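Local coordinates for protein phosphoserine aminotransferase (Bacillus circulans, PDB 1BT4) that catalyses the reversible, pyridoxal phosphate-dependent transamination of 3-phosphohydroxypyruvate to phosphoserine in serine biosynthesis, and the analogous formation of phosphohydroxythreonine, at residues 268-273 / 341-346. Numbering follows the deposited sequence.
Sequences RKKASL and VPYESC
Lys270 reaches from its helix to the loop that leads into helix 343-359, where its NZ donates a short hydrogen bond of 2.5 Å to Val341 O. The ammonium lies in the carbonyl plane, on a lone pair, with a C=O...N angle of 139°. A bend at chi3 (-60°) brings the ammonium group to this acceptor; NZ also bonds Tyr338 O and Ile337 O, so a buried charge is met by several backbone oxygens. A methionine here would probably leave these carbonyls without their shared donor and the incoming loop less firmly fixed.

The contact joins helix 259-279 to the first turn of the C-terminal helix 343-359, with Pro342 as N-cap, in the smaller C-terminal domain of the class-V aminotransferase fold; the side chain of Val341 is about 10 Å from that of Lys196 at the cofactor site.

The methylenes of Lys270 pack on the small thiol of Cys346, Lys270 CB lying 3.6 Å from Cys346 SG, and the flat ring of Tyr343 offers its edge to Lys270 CG. Tyr343 CG is anti to the backbone N (chi1 176°), and the ring extends to Leu273. The Leu273 and Tyr343 side chains cross at about a right angle, with Leu273 CD2 3.7 Å from Tyr343 CE1. The branched leucine also brings CD2 within 4.2 Å of Cys346 CB.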
ATOM      1  N   ARG A 268     -29.244  -5.683  -5.594  1.00 23.12           N
ATOM      2  CA  ARG A 268     -30.226  -5.709  -6.679  1.00 23.12           C
ATOM      3  C   ARG A 268     -31.460  -4.870  -6.307  1.00 23.12           C
ATOM      4  O   ARG A 268     -32.131  -4.332  -7.183  1.00 23.12           O
ATOM      5  CB  ARG A 268     -30.625  -7.152  -7.002  1.00 32.28           C
ATOM      6  CG  ARG A 268     -31.592  -7.294  -8.168  1.00 32.28           C
ATOM      7  CD  ARG A 268     -30.949  -6.889  -9.489  1.00 32.28           C
ATOM      8  NE  ARG A 268     -31.927  -6.297 -10.398  1.00 32.28           N
ATOM      9  CZ  ARG A 268     -31.815  -5.085 -10.936  1.00 32.28           C
ATOM     10  NH1 ARG A 268     -30.762  -4.322 -10.666  1.00 32.28           N
ATOM     11  NH2 ARG A 268     -32.764  -4.628 -11.742  1.00 32.28           N
ATOM     12  N   LYS A 269     -31.743  -4.757  -5.008  1.00 15.33           N
ATOM     13  CA  LYS A 269     -32.872  -3.956  -4.517  1.00 15.33           C
ATOM     14  C   LYS A 269     -32.536  -2.476  -4.567  1.00 15.33           C
ATOM     15  O   LYS A 269     -33.378  -1.656  -4.906  1.00 15.33           O
ATOM     16  CB  LYS A 269     -33.241  -4.331  -3.074  1.00 43.27           C
ATOM     17  CG  LYS A 269     -34.123  -5.571  -2.959  1.00 43.27           C
ATOM     18  CD  LYS A 269     -34.358  -5.971  -1.508  1.00 43.27           C
ATOM     19  CE  LYS A 269     -35.267  -7.202  -1.398  1.00 43.27           C
ATOM     20  NZ  LYS A 269     -34.738  -8.397  -2.123  1.00 43.27           N
ATOM     21  N   LYS A 270     -31.301  -2.145  -4.204  1.00 19.43           N
ATOM     22  CA  LYS A 270     -30.823  -0.768  -4.203  1.00 19.43           C
ATOM     23  C   LYS A 270     -30.760  -0.190  -5.601  1.00 19.43           C
ATOM     24  O   LYS A 270     -31.045   0.990  -5.791  1.00 19.43           O
ATOM     25  CB  LYS A 270     -29.431  -0.674  -3.580  1.00 20.74           C
ATOM     26  CG  LYS A 270     -29.332  -1.231  -2.184  1.00 20.74           C
ATOM     27  CD  LYS A 270     -28.018  -0.832  -1.558  1.00 20.74           C
ATOM     28  CE  LYS A 270     -26.850  -1.344  -2.361  1.00 20.74           C
ATOM     29  NZ  LYS A 270     -25.574  -1.097  -1.662  1.00 20.74           N
ATOM     30  N   ALA A 271     -30.357  -1.020  -6.562  1.00 19.46           N
ATOM     31  CA  ALA A 271     -30.230  -0.621  -7.968  1.00 19.46           C
ATOM     32  C   ALA A 271     -31.566  -0.405  -8.685  1.00 19.46           C
ATOM     33  O   ALA A 271     -31.733   0.568  -9.416  1.00 19.46           O
ATOM     34  CB  ALA A 271     -29.382  -1.648  -8.731  1.00 17.37           C
ATOM     35  N   SER A 272     -32.514  -1.309  -8.464  1.00 24.52           N
ATOM     36  CA  SER A 272     -33.824  -1.216  -9.098  1.00 24.52           C
ATOM     37  C   SER A 272     -34.638  -0.049  -8.566  1.00 24.52           C
ATOM     38  O   SER A 272     -35.546   0.431  -9.239  1.00 24.52           O
ATOM     39  CB  SER A 272     -34.602  -2.521  -8.927  1.00 36.96           C
ATOM     40  OG  SER A 272     -34.777  -2.827  -7.556  1.00 36.96           O
ATOM     41  N   LEU A 273     -34.316   0.401  -7.358  1.00 19.16           N
ATOM     42  CA  LEU A 273     -35.011   1.530  -6.745  1.00 19.16           C
ATOM     43  C   LEU A 273     -34.594   2.812  -7.469  1.00 19.16           C
ATOM     44  O   LEU A 273     -35.444   3.618  -7.869  1.00 19.16           O
ATOM     45  CB  LEU A 273     -34.651   1.633  -5.259  1.00  8.75           C
ATOM     46  CG  LEU A 273     -35.379   2.712  -4.456  1.00  8.75           C
ATOM     47  CD1 LEU A 273     -36.866   2.377  -4.343  1.00  8.75           C
ATOM     48  CD2 LEU A 273     -34.768   2.829  -3.087  1.00  8.75           C
ATOM     49  N   VAL A 341     -23.046   0.285   0.937  1.00 17.56           N
ATOM     50  CA  VAL A 341     -23.931   1.444   0.840  1.00 17.56           C
ATOM     51  C   VAL A 341     -25.325   0.941   1.213  1.00 17.56           C
ATOM     52  O   VAL A 341     -25.907   0.119   0.511  1.00 17.56           O
ATOM     53  CB  VAL A 341     -23.927   2.069  -0.574  1.00 13.86           C
ATOM     54  CG1 VAL A 341     -24.948   3.186  -0.655  1.00 13.86           C
ATOM     55  CG2 VAL A 341     -22.544   2.612  -0.903  1.00 13.86           C
ATOM     56  N   PRO A 342     -25.869   1.427   2.345  1.00 22.76           N
ATOM     57  CA  PRO A 342     -27.190   1.052   2.870  1.00 22.76           C
ATOM     58  C   PRO A 342     -28.360   1.309   1.933  1.00 22.76           C
ATOM     59  O   PRO A 342     -28.317   2.209   1.097  1.00 22.76           O
ATOM     60  CB  PRO A 342     -27.312   1.912   4.131  1.00 17.38           C
ATOM     61  CG  PRO A 342     -25.879   2.158   4.525  1.00 17.38           C
ATOM     62  CD  PRO A 342     -25.244   2.446   3.204  1.00 17.38           C
ATOM     63  N   TYR A 343     -29.407   0.501   2.080  1.00 26.39           N
ATOM     64  CA  TYR A 343     -30.607   0.653   1.277  1.00 26.39           C
ATOM     65  C   TYR A 343     -31.260   2.005   1.620  1.00 26.39           C
ATOM     66  O   TYR A 343     -31.927   2.613   0.777  1.00 26.39           O
ATOM     67  CB  TYR A 343     -31.576  -0.501   1.554  1.00 27.89           C
ATOM     68  CG  TYR A 343     -32.898  -0.368   0.833  1.00 27.89           C
ATOM     69  CD1 TYR A 343     -32.976  -0.480  -0.558  1.00 27.89           C
ATOM     70  CD2 TYR A 343     -34.070  -0.100   1.540  1.00 27.89           C
ATOM     71  CE1 TYR A 343     -34.192  -0.320  -1.227  1.00 27.89           C
ATOM     72  CE2 TYR A 343     -35.291   0.058   0.882  1.00 27.89           C
ATOM     73  CZ  TYR A 343     -35.347  -0.050  -0.498  1.00 27.89           C
ATOM     74  OH  TYR A 343     -36.559   0.125  -1.133  1.00 27.89           O
ATOM     75  N   GLU A 344     -31.017   2.482   2.844  1.00 22.60           N
ATOM     76  CA  GLU A 344     -31.560   3.756   3.322  1.00 22.60           C
ATOM     77  C   GLU A 344     -30.952   4.973   2.629  1.00 22.60           C
ATOM     78  O   GLU A 344     -31.630   5.985   2.437  1.00 22.60           O
ATOM     79  CB  GLU A 344     -31.406   3.886   4.841  1.00 65.24           C
ATOM     80  CG  GLU A 344     -32.329   2.959   5.639  1.00 65.24           C
ATOM     81  CD  GLU A 344     -32.343   3.264   7.141  1.00 65.24           C
ATOM     82  OE1 GLU A 344     -31.631   4.200   7.585  1.00 65.24           O
ATOM     83  OE2 GLU A 344     -33.078   2.565   7.878  1.00 65.24           O
ATOM     84  N   SER A 345     -29.667   4.897   2.294  1.00 18.34           N
ATOM     85  CA  SER A 345     -29.009   5.993   1.587  1.00 18.34           C
ATOM     86  C   SER A 345     -29.619   6.121   0.182  1.00 18.34           C
ATOM     87  O   SER A 345     -29.762   7.225  -0.344  1.00 18.34           O
ATOM     88  CB  SER A 345     -27.502   5.749   1.514  1.00 13.17           C
ATOM     89  OG  SER A 345     -26.913   5.873   2.801  1.00 13.17           O
ATOM     90  N   CYS A 346     -30.031   4.982  -0.382  1.00 20.32           N
ATOM     91  CA  CYS A 346     -30.659   4.900  -1.706  1.00 20.32           C
ATOM     92  C   CYS A 346     -32.092   5.417  -1.646  1.00 20.32           C
ATOM     93  O   CYS A 346     -32.586   6.018  -2.601  1.00 20.32           O
ATOM     94  CB  CYS A 346     -30.669   3.445  -2.201  1.00 19.88           C
ATOM     95  SG  CYS A 346     -29.034   2.751  -2.547  1.00 19.88           S
TER